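Local atomic coordinates of isomaltodextranase (Arthrobacter globiformis, PDB entry 5AWO), a protein that hydrolyses (1→6)-alpha-D-glucosidic linkages in polysaccharides such as dextran, releasing successive isomaltose units from the non-reducing chain ends. Residues Y182-G185 and Y186-F190; G273-D276 and R277-G280; I345-Y349 and Q350-N354; A381-F384 and S385-P388; K420-F424 and A425-G429. All coordinates share one frame; numbering follows the deposited sequence.

Overall arrangement
The five contacts follow one another along the chain in numerical order. Contacts 1 to 3 belong to the eight-stranded parallel barrel of this GH27 enzyme: contact 1 on helix 179-192, contact 2 on the short helix 274-279, contact 3 in the loop that leaves strand 343-345. In the antiparallel part that follows, contact 4 lies in the loop between strands 375-378 and 391-392, contact 5 at the end of strand 418-423. Contacts 1 and 5 are farthest apart, about 47 Å between centres, on opposite sides of the chain's centre. Contacts 2 and 3 are nearest, about 18 Å between centres. Contact 2, whose side chains reach the beta sandwich, marks where barrel and sandwich meet. None of the five touches another.

Contact 1. Residues Y182-G185 and Y186-F190; sequences YVQG and YVRYF
Tyr182 and Tyr186 meet one turn apart because their first torsions send both rings the same way off the helix: Tyr182 carries CG opposite its backbone N (chi1 174°), while Tyr186 is turned well away from a staggered value (chi1 -140°). The rings travel side by side yet form an offset edge-to-face pair, with the edge of Tyr186 directed at the face of Tyr182, centroids 5.5 Å apart and planes at 79°. The closest side-chain touch joins Tyr182 OH to Tyr186 CE2 at 3.3 Å, and Tyr182 CZ lies 3.7 Å from Tyr186 CD2. Both hydroxyls bond backbone atoms outside the helix: Tyr182 OH the carbonyl of Trp129, Tyr186 OH the amide of Ile96.

On another side of the helix Gln184 and Arg188 are joined through water 1. The water donates to Gln184 OE1 at 2.8 Å and accepts from Arg188 NH2 at 2.9 Å, sitting in the guanidinium plane. Gln184 NE2 goes to Glu235 and to the carbonyl of Trp232, so both ends of the amide are engaged. Between these two faces runs regular i to i+4 bonding, for example Arg188 N to Gln184 O at 2.9 Å. The chemistry is divided accordingly: buried rings whose hydroxyl bonds probably hold their tilt, and a polar pair whose amide orientation is set by its outside acceptors, with water carrying the link to arginine.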
# COMPACT_ATOMS: atom_id res chain seq x y z
N TYR A 182 -0.81 17.45 21.09
CA TYR A 182 -1.58 18.08 20.00
C TYR A 182 -1.71 17.12 18.81
O TYR A 182 -2.83 16.85 18.37
CB TYR A 182 -0.91 19.38 19.57
CG TYR A 182 -1.58 19.99 18.37
CD1 TYR A 182 -2.66 20.85 18.51
CD2 TYR A 182 -1.14 19.70 17.09
CE1 TYR A 182 -3.27 21.44 17.40
CE2 TYR A 182 -1.74 20.28 15.97
CZ TYR A 182 -2.81 21.12 16.13
OH TYR A 182 -3.41 21.75 15.04
N VAL A 183 -0.59 16.59 18.35
CA VAL A 183 -0.61 15.70 17.17
C VAL A 183 -1.43 14.45 17.44
O VAL A 183 -2.32 14.06 16.64
CB VAL A 183 0.81 15.34 16.71
CG1 VAL A 183 0.81 14.29 15.61
CG2 VAL A 183 1.56 16.58 16.24
N GLN A 184 -1.14 13.80 18.57
CA GLN A 184 -1.86 12.57 18.86
C GLN A 184 -3.33 12.80 19.11
O GLN A 184 -4.17 12.00 18.70
CB GLN A 184 -1.20 11.82 20.01
CG GLN A 184 0.19 11.39 19.66
CD GLN A 184 0.74 10.32 20.57
OE1 GLN A 184 0.68 10.45 21.80
NE2 GLN A 184 1.28 9.26 19.99
N GLY A 185 -3.66 13.88 19.81
CA GLY A 185 -5.04 14.27 19.97
C GLY A 185 -5.77 14.52 18.65
O GLY A 185 -6.96 14.24 18.55
N TYR A 186 -5.07 15.10 17.67
CA TYR A 186 -5.67 15.39 16.35
C TYR A 186 -6.02 14.09 15.61
O TYR A 186 -7.11 13.94 15.08
CB TYR A 186 -4.74 16.25 15.46
CG TYR A 186 -5.45 17.33 14.66
CD1 TYR A 186 -6.76 17.20 14.27
CD2 TYR A 186 -4.76 18.49 14.31
CE1 TYR A 186 -7.40 18.21 13.57
CE2 TYR A 186 -5.38 19.50 13.61
CZ TYR A 186 -6.71 19.38 13.25
OH TYR A 186 -7.37 20.40 12.60
N VAL A 187 -5.08 13.16 15.66
CA VAL A 187 -5.25 11.85 15.04
C VAL A 187 -6.41 11.11 15.72
O VAL A 187 -7.31 10.59 15.06
CB VAL A 187 -3.94 11.07 15.03
CG1 VAL A 187 -4.16 9.66 14.55
CG2 VAL A 187 -2.92 11.79 14.15
N ARG A 188 -6.38 11.07 17.06
CA ARG A 188 -7.50 10.43 17.78
C ARG A 188 -8.84 11.13 17.64
O ARG A 188 -9.87 10.47 17.65
CB ARG A 188 -7.14 10.22 19.25
CG ARG A 188 -6.03 9.23 19.48
CD ARG A 188 -5.97 8.69 20.90
NE ARG A 188 -4.78 7.87 21.14
CZ ARG A 188 -3.64 8.30 21.69
NH1 ARG A 188 -3.48 9.55 22.10
NH2 ARG A 188 -2.63 7.44 21.84
N TYR A 189 -8.84 12.43 17.46
CA TYR A 189 -10.05 13.18 17.18
C TYR A 189 -10.79 12.62 15.97
O TYR A 189 -11.99 12.35 16.02
CB TYR A 189 -9.69 14.63 16.99
CG TYR A 189 -10.75 15.58 16.50
CD1 TYR A 189 -11.74 16.09 17.36
CD2 TYR A 189 -10.75 16.01 15.17
CE1 TYR A 189 -12.68 16.99 16.90
CE2 TYR A 189 -11.67 16.92 14.72
CZ TYR A 189 -12.65 17.41 15.58
OH TYR A 189 -13.58 18.35 15.12
N PHE A 190 -10.07 12.39 14.88
CA PHE A 190 -10.72 11.79 13.72
C PHE A 190 -11.05 10.33 13.92
O PHE A 190 -12.14 9.88 13.57
CB PHE A 190 -9.86 12.01 12.45
CG PHE A 190 -9.79 13.47 12.03
CD1 PHE A 190 -10.95 14.13 11.70
CD2 PHE A 190 -8.60 14.17 11.99
CE1 PHE A 190 -10.91 15.47 11.34
CE2 PHE A 190 -8.56 15.50 11.61
CZ PHE A 190 -9.73 16.16 11.31
O HOH W 1 -0.33 8.35 23.44

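Contact 2. Residues G273-D276 and R277-G280; sequences GGWD and RLSG
Trp275 lies against Ser279 and Leu278, one turn further along the helix. CB starts away from the following residues, but with CG opposite the backbone N (chi1 -170°) the indole swings back over them. Its pyrrole atoms come first: CE2 and NE1 both approach Ser279 CB, CE2 at 3.5 Å. Ser279 CB rests over one face of the five-membered ring as a CH-pi contact, 3.8 Å from the centroid and 30° off the normal. Farther out, CZ2 meets Ser279 OG, and on the benzene part CZ3 touches Leu278 CD2 at 3.9 Å. NE1 uses its N-H in the ring plane, donating to water 2 at 3.0 Å; the same water lies 2.7 Å from Ser279 OG, which also bonds Arg412. His458 stacks on the indole.

On the far side of the turn, water 3 joins Asp276 OD2 to Arg277 NE, bridging charges that do not touch, while Arg277 NH1 reaches the carbonyl of Asp269. Ser279 N to Trp275 O, at 2.8 Å, is one of the backbone bonds. With Arg412 and His458 as partners, this is a short helix in the connection after barrel strand 263-265, packed against the C-terminal beta sandwich of the GH27 fold.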
# COMPACT_ATOMS: atom_id res chain seq x y z
N GLY A 273 -5.87 13.77 -15.23
CA GLY A 273 -6.19 12.39 -15.49
C GLY A 273 -5.71 11.98 -16.87
O GLY A 273 -4.73 12.50 -17.43
N GLY A 274 -6.38 10.97 -17.39
CA GLY A 274 -6.05 10.43 -18.71
C GLY A 274 -4.77 9.65 -18.79
O GLY A 274 -4.06 9.46 -17.79
N TRP A 275 -4.46 9.20 -19.99
CA TRP A 275 -3.30 8.34 -20.23
C TRP A 275 -1.97 9.00 -19.87
O TRP A 275 -1.11 8.33 -19.31
CB TRP A 275 -3.30 7.86 -21.69
CG TRP A 275 -2.25 6.81 -21.89
CD1 TRP A 275 -1.01 6.96 -22.38
CD2 TRP A 275 -2.37 5.43 -21.53
NE1 TRP A 275 -0.33 5.76 -22.36
CE2 TRP A 275 -1.16 4.80 -21.85
CE3 TRP A 275 -3.41 4.67 -20.98
CZ2 TRP A 275 -0.94 3.44 -21.60
CZ3 TRP A 275 -3.20 3.33 -20.74
CH2 TRP A 275 -1.98 2.73 -21.08
N ASP A 276 -1.79 10.28 -20.15
CA ASP A 276 -0.51 10.89 -19.86
C ASP A 276 -0.19 10.86 -18.36
O ASP A 276 0.94 10.63 -17.98
CB ASP A 276 -0.39 12.30 -20.45
CG ASP A 276 1.05 12.82 -20.42
OD1 ASP A 276 1.96 12.13 -20.90
OD2 ASP A 276 1.28 13.89 -19.83
N ARG A 277 -1.20 11.01 -17.51
CA ARG A 277 -0.97 10.91 -16.07
C ARG A 277 -0.83 9.46 -15.60
O ARG A 277 -0.08 9.20 -14.65
CB ARG A 277 -2.06 11.62 -15.30
CG ARG A 277 -1.89 13.14 -15.38
CD ARG A 277 -1.02 13.62 -14.20
NE ARG A 277 -0.44 14.88 -14.51
CZ ARG A 277 0.27 15.61 -13.68
NH1 ARG A 277 0.38 15.28 -12.41
NH2 ARG A 277 0.82 16.72 -14.13
N LEU A 278 -1.48 8.52 -16.28
CA LEU A 278 -1.36 7.12 -15.91
C LEU A 278 -0.03 6.49 -16.32
O LEU A 278 0.47 5.60 -15.61
CB LEU A 278 -2.52 6.32 -16.51
CG LEU A 278 -2.75 4.91 -15.91
CD1 LEU A 278 -3.47 5.01 -14.58
CD2 LEU A 278 -3.50 4.01 -16.89
N SER A 279 0.51 6.91 -17.46
CA SER A 279 1.62 6.21 -18.11
C SER A 279 2.70 7.11 -18.71
O SER A 279 3.73 6.61 -19.13
CB SER A 279 1.00 5.30 -19.18
OG SER A 279 1.93 4.39 -19.74
N GLY A 280 2.45 8.41 -18.74
CA GLY A 280 3.35 9.36 -19.41
C GLY A 280 4.13 10.24 -18.46
O GLY A 280 4.59 9.80 -17.40
O HOH W 2 2.43 4.69 -22.38
O HOH W 3 -0.05 15.46 -17.57

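Contact 3. Residues I345-Y349 and Q350-N354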
# COMPACT_ATOMS: atom_id res chain seq x y z
N ILE A 345 -12.30 6.16 -6.39
CA ILE A 345 -13.07 6.83 -7.44
C ILE A 345 -13.07 8.32 -7.19
O ILE A 345 -13.37 8.75 -6.06
CB ILE A 345 -14.53 6.36 -7.44
CG1 ILE A 345 -14.64 4.86 -7.67
CG2 ILE A 345 -15.34 7.07 -8.53
CD1 ILE A 345 -16.02 4.29 -7.40
N ALA A 346 -12.73 9.13 -8.20
CA ALA A 346 -12.86 10.58 -8.13
C ALA A 346 -13.89 11.15 -9.10
O ALA A 346 -14.19 12.34 -9.02
CB ALA A 346 -11.53 11.29 -8.30
N ASP A 347 -14.44 10.35 -10.01
CA ASP A 347 -15.58 10.85 -10.79
C ASP A 347 -16.67 11.32 -9.83
O ASP A 347 -17.03 10.60 -8.89
CB ASP A 347 -16.17 9.75 -11.67
CG ASP A 347 -15.15 9.21 -12.64
OD1 ASP A 347 -14.30 8.37 -12.24
OD2 ASP A 347 -15.21 9.64 -13.81
N THR A 348 -17.21 12.50 -10.10
CA THR A 348 -18.40 12.97 -9.41
C THR A 348 -19.65 12.42 -10.09
O THR A 348 -19.58 11.81 -11.16
CB THR A 348 -18.52 14.50 -9.47
OG1 THR A 348 -18.74 14.86 -10.84
CG2 THR A 348 -17.28 15.21 -8.96
N TYR A 349 -20.82 12.67 -9.49
CA TYR A 349 -22.10 12.24 -10.06
C TYR A 349 -22.31 12.88 -11.43
O TYR A 349 -22.97 12.28 -12.29
CB TYR A 349 -23.27 12.52 -9.09
CG TYR A 349 -23.65 13.97 -8.90
CD1 TYR A 349 -24.63 14.58 -9.69
CD2 TYR A 349 -23.08 14.73 -7.88
CE1 TYR A 349 -24.97 15.91 -9.50
CE2 TYR A 349 -23.43 16.04 -7.67
CZ TYR A 349 -24.38 16.62 -8.48
OH TYR A 349 -24.71 17.95 -8.27
N GLN A 350 -21.75 14.06 -11.67
CA GLN A 350 -21.88 14.69 -13.00
C GLN A 350 -20.92 14.11 -14.02
O GLN A 350 -21.24 14.09 -15.21
CB GLN A 350 -21.63 16.19 -12.95
CG GLN A 350 -22.61 16.96 -12.09
CD GLN A 350 -22.03 17.31 -10.75
OE1 GLN A 350 -21.21 16.56 -10.19
NE2 GLN A 350 -22.42 18.47 -10.24
N GLN A 351 -19.77 13.64 -13.57
CA GLN A 351 -18.72 13.17 -14.48
C GLN A 351 -18.87 11.72 -14.85
O GLN A 351 -18.36 11.30 -15.89
CB GLN A 351 -17.35 13.34 -13.84
CG GLN A 351 -16.89 14.77 -13.69
CD GLN A 351 -15.75 14.94 -12.70
OE1 GLN A 351 -15.53 14.09 -11.82
NE2 GLN A 351 -15.01 16.04 -12.83
N ILE A 352 -19.52 10.93 -14.00
CA ILE A 352 -19.50 9.47 -14.15
C ILE A 352 -20.06 9.03 -15.51
O ILE A 352 -19.55 8.08 -16.12
CB ILE A 352 -20.18 8.72 -12.97
CG1 ILE A 352 -19.90 7.22 -13.00
CG2 ILE A 352 -21.69 8.96 -12.95
CD1 ILE A 352 -18.43 6.84 -12.83
N GLY A 353 -21.08 9.73 -16.02
CA GLY A 353 -21.63 9.38 -17.33
C GLY A 353 -22.05 7.92 -17.38
O GLY A 353 -22.76 7.46 -16.48
N ASN A 354 -21.62 7.19 -18.42
CA ASN A 354 -21.91 5.75 -18.51
C ASN A 354 -20.73 4.93 -18.02
O ASN A 354 -20.51 3.86 -18.58
CB ASN A 354 -22.09 5.20 -19.97
CG ASN A 354 -22.94 6.06 -20.89
OD1 ASN A 354 -23.90 6.70 -20.46
ND2 ASN A 354 -22.62 5.98 -22.21
O HOH W 4 -23.15 11.56 -14.98
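Thr348 OG1 is gripped by two backbone amides of the next turn: it accepts from Gln351 N at 3.2 Å and, weakly, from Gln350 N at 3.2 Å. The hydroxyl can reach them because it stands between the backbone N and the carbonyl carbon (chi1 66°). Gln351 answers in kind, its extended chain returning so that OE1 accepts from Thr348 N at 2.9 Å, nearly straight, the donor tilted from the amide plane. This exchange is a capping box, set here on a single turn that closes with Ile352 N to Thr348 O at 3.0 Å. Water 4 tidies the end of the turn, donating to Tyr349 O at 2.8 Å and accepting from Gly353 N at 3.0 Å.

Tyr349 and Gln350 form the outer part. Gln350 bends at chi2, which lays its amide over one face of the Tyr349 ring, the two planes only 14° apart. Gln350 CD is 3.3 Å from Tyr349 CZ, and Gln350 CG makes a CH-pi contact with the same ring. Tyr349 OH and Gln350 NE2 then go to separate oxygens of Glu58. With an alanine at Tyr349, the Gln350 amide would probably lose the surface it lies on and be less well held, and Glu58 OE2 would lose its phenol partner.

The turn leaves barrel strand 343-345 and lies against helix 56-68, where Tyr349 packs on Val61 and Trp65. Gln351 NE2 reaches Gly45 of helix 44-50, and Asp347 O accepts from Trp41 of strand 39-42.

Contact 4. Residues A381-F384 and S385-P388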
# COMPACT_ATOMS: atom_id res chain seq x y z
N ALA A 381 18.02 -8.09 -9.98
CA ALA A 381 18.04 -7.60 -8.61
C ALA A 381 18.26 -6.10 -8.48
O ALA A 381 18.03 -5.54 -7.40
CB ALA A 381 19.15 -8.33 -7.83
N THR A 382 18.68 -5.45 -9.54
CA THR A 382 19.04 -4.02 -9.52
C THR A 382 17.81 -3.20 -9.18
O THR A 382 16.74 -3.41 -9.76
CB THR A 382 19.59 -3.57 -10.88
OG1 THR A 382 20.63 -4.48 -11.29
CG2 THR A 382 20.14 -2.15 -10.85
N PRO A 383 17.93 -2.27 -8.23
CA PRO A 383 16.80 -1.39 -7.99
C PRO A 383 16.30 -0.77 -9.29
O PRO A 383 17.08 -0.35 -10.12
CB PRO A 383 17.37 -0.32 -7.07
CG PRO A 383 18.46 -1.03 -6.31
CD PRO A 383 19.08 -1.92 -7.37
N PHE A 384 14.98 -0.72 -9.42
CA PHE A 384 14.33 -0.13 -10.60
C PHE A 384 14.72 1.34 -10.77
O PHE A 384 14.77 1.83 -11.89
CB PHE A 384 12.82 -0.32 -10.47
CG PHE A 384 12.02 -0.03 -11.72
CD1 PHE A 384 12.03 -0.91 -12.80
CD2 PHE A 384 11.17 1.08 -11.78
CE1 PHE A 384 11.28 -0.64 -13.92
CE2 PHE A 384 10.41 1.34 -12.90
CZ PHE A 384 10.47 0.48 -13.99
N SER A 385 14.96 2.01 -9.64
CA SER A 385 15.44 3.39 -9.68
C SER A 385 16.77 3.56 -10.41
O SER A 385 17.07 4.65 -10.91
CB SER A 385 15.59 3.92 -8.25
OG SER A 385 16.40 3.04 -7.50
N LYS A 386 17.58 2.51 -10.47
CA LYS A 386 18.87 2.54 -11.16
C LYS A 386 18.84 1.93 -12.54
O LYS A 386 19.66 2.28 -13.40
CB LYS A 386 19.90 1.79 -10.32
CG LYS A 386 20.21 2.48 -9.01
CD LYS A 386 21.26 1.72 -8.22
CE LYS A 386 21.27 2.14 -6.76
NZ LYS A 386 22.23 1.30 -5.99
N ASP A 387 17.95 0.97 -12.75
CA ASP A 387 17.87 0.29 -14.04
C ASP A 387 16.40 -0.05 -14.31
O ASP A 387 15.88 -0.98 -13.71
CB ASP A 387 18.73 -0.98 -14.04
CG ASP A 387 18.70 -1.71 -15.36
OD1 ASP A 387 18.05 -1.25 -16.33
OD2 ASP A 387 19.36 -2.78 -15.46
N PRO A 388 15.76 0.69 -15.23
CA PRO A 388 14.38 0.37 -15.58
C PRO A 388 14.16 -0.99 -16.23
O PRO A 388 13.03 -1.45 -16.34
CB PRO A 388 13.95 1.48 -16.54
CG PRO A 388 15.16 2.25 -16.89
CD PRO A 388 16.29 1.84 -16.00
O HOH W 5 21.31 -3.98 -13.71
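Pro383 and Asp387 close an alpha-turn, Asp387 N to Pro383 O at 3.1 Å, with residues 384 to 386 all at right-handed helical backbone angles. A beta-turn overlaps it, since Lys386 N bonds the same carbonyl oxygen at 2.9 Å. The two donors approach differently, Asp387 N in the carbonyl plane and Lys386 N from above it. This double turn lies in the loop between strands 375-378 and 391-392, antiparallel neighbours in the seven-stranded sheet.

Among the side chains, Thr382 has its methyl opposite the backbone N, which lays CG2 across Asp387 CB at 3.7 Å and near Lys386 CB. Its hydroxyl instead faces water 5, with Thr382 OG1 2.6 Å from that water, which donates to Asp387 OD2 at 2.9 Å. The other carboxylate oxygen, OD1, takes the amide of Gly389. Ser390 OG, meanwhile, ties the carbonyls of Thr382 and Asp387 together. On the other flank Ser385 OG lies 3.5 Å from Pro383 CB, and its side chain touches Trp285 and Trp292.

Phe384 is the buried residue of the turn. Its CA-H points at Asp387 O, and its ring comes round to the end of the segment, where CE1 is 3.1 Å from Pro388 O.

Contact 5. Residues K420-F424 and A425-G429; sequences KTIDF and AKDLG. With PO4 (phosphate ion), chain B.
Asp423 holds an N-cap-like position at the end of strand 418-423 in the C-terminal beta sandwich, ahead of residues 425-428, which have helical backbone angles without the regular bonds. Asp423 OD1 accepts from Lys426 N at 2.9 Å in an almost linear bond (179°), with a weaker Asx-turn bond from Ala425 N. The carboxylate of Asp427 replies: OD2 takes Asp423 N at 2.8 Å, again straight, on its anti side. Asp423 O also accepts from Asp427 N and Leu428 N, the former at 2.9 Å. Beneath, Leu428 splits its methyls, CD2 on Ile422 CG2 and CD1 on Phe424 CD1 at 3.8 Å.

CG of Asp423 stands opposite the backbone N (chi1 -172°), which leaves OD2 facing a phosphate, probably from the crystallisation liquor. Lys426 NZ donates to phosphate O1 at 2.7 Å, and Arg450 binds the ion too. An alanine at Asp423 would probably leave the amides of Ala425 and Lys426 without this acceptor and the turn less firmly held.

Asp423 OD2 is just 2.5 Å from phosphate O3, so one of the two acid groups probably holds a proton there, and the positive charges of Lys426 and Arg450 would offset the rest of the anion's charge.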
# COMPACT_ATOMS: atom_id res chain seq x y z
N LYS A 420 1.60 -10.07 -24.80
CA LYS A 420 2.17 -10.21 -23.47
C LYS A 420 1.78 -11.57 -22.92
O LYS A 420 0.64 -12.01 -23.11
CB LYS A 420 1.64 -9.12 -22.54
CG LYS A 420 1.96 -7.70 -22.96
CD LYS A 420 3.44 -7.40 -22.92
CE LYS A 420 3.74 -5.95 -23.23
NZ LYS A 420 5.20 -5.66 -23.36
N THR A 421 2.71 -12.19 -22.19
CA THR A 421 2.51 -13.56 -21.70
C THR A 421 3.15 -13.72 -20.33
O THR A 421 4.25 -13.20 -20.08
CB THR A 421 3.12 -14.58 -22.67
OG1 THR A 421 2.47 -14.50 -23.94
CG2 THR A 421 3.02 -15.99 -22.16
N ILE A 422 2.45 -14.44 -19.46
CA ILE A 422 3.01 -14.92 -18.20
C ILE A 422 2.90 -16.44 -18.21
O ILE A 422 1.82 -17.01 -18.34
CB ILE A 422 2.30 -14.29 -16.98
CG1 ILE A 422 2.84 -12.87 -16.74
CG2 ILE A 422 2.50 -15.12 -15.71
CD1 ILE A 422 4.25 -12.82 -16.25
N ASP A 423 4.05 -17.08 -18.06
CA ASP A 423 4.15 -18.53 -18.06
C ASP A 423 4.18 -19.03 -16.63
O ASP A 423 4.95 -18.51 -15.79
CB ASP A 423 5.42 -18.94 -18.79
CG ASP A 423 5.50 -20.43 -19.00
OD1 ASP A 423 5.89 -21.18 -18.06
OD2 ASP A 423 5.14 -20.87 -20.09
N PHE A 424 3.32 -19.98 -16.31
CA PHE A 424 3.11 -20.36 -14.92
C PHE A 424 4.30 -21.09 -14.31
O PHE A 424 4.49 -21.00 -13.10
CB PHE A 424 1.81 -21.17 -14.72
CG PHE A 424 0.57 -20.46 -15.25
CD1 PHE A 424 0.52 -19.07 -15.34
CD2 PHE A 424 -0.54 -21.18 -15.69
CE1 PHE A 424 -0.62 -18.43 -15.81
CE2 PHE A 424 -1.68 -20.54 -16.15
CZ PHE A 424 -1.71 -19.17 -16.22
N ALA A 425 5.07 -21.77 -15.15
CA ALA A 425 6.31 -22.42 -14.70
C ALA A 425 7.48 -21.45 -14.74
O ALA A 425 8.10 -21.21 -13.69
CB ALA A 425 6.60 -23.66 -15.54
N LYS A 426 7.75 -20.88 -15.90
CA LYS A 426 8.96 -20.10 -16.09
C LYS A 426 8.95 -18.75 -15.38
O LYS A 426 9.98 -18.27 -14.95
CB LYS A 426 9.24 -19.88 -17.56
CG LYS A 426 9.49 -21.20 -18.28
CD LYS A 426 9.99 -20.99 -19.70
CE LYS A 426 8.84 -20.65 -20.64
NZ LYS A 426 9.24 -20.81 -22.07
N ASP A 427 7.78 -18.13 -15.32
CA ASP A 427 7.66 -16.83 -14.67
C ASP A 427 7.19 -16.96 -13.23
O ASP A 427 7.84 -16.41 -12.32
CB ASP A 427 6.72 -15.91 -15.48
CG ASP A 427 7.24 -15.61 -16.86
OD1 ASP A 427 8.43 -15.33 -17.02
OD2 ASP A 427 6.43 -15.64 -17.83
N LEU A 428 6.10 -17.68 -12.97
CA LEU A 428 5.56 -17.78 -11.60
C LEU A 428 6.25 -18.82 -10.72
O LEU A 428 6.26 -18.68 -9.50
CB LEU A 428 4.05 -18.02 -11.61
CG LEU A 428 3.20 -16.99 -12.38
CD1 LEU A 428 1.73 -17.28 -12.19
CD2 LEU A 428 3.54 -15.55 -12.02
N GLY A 429 6.81 -19.87 -11.33
CA GLY A 429 7.55 -20.90 -10.57
C GLY A 429 6.66 -22.00 -10.05
O GLY A 429 6.92 -22.55 -8.98
P PO4 B . 6.12 -18.86 -22.78
O1 PO4 B . 6.94 -20.06 -23.24
O2 PO4 B . 7.01 -18.03 -21.83
O3 PO4 B . 4.86 -19.29 -22.06
O4 PO4 B . 5.74 -18.01 -23.97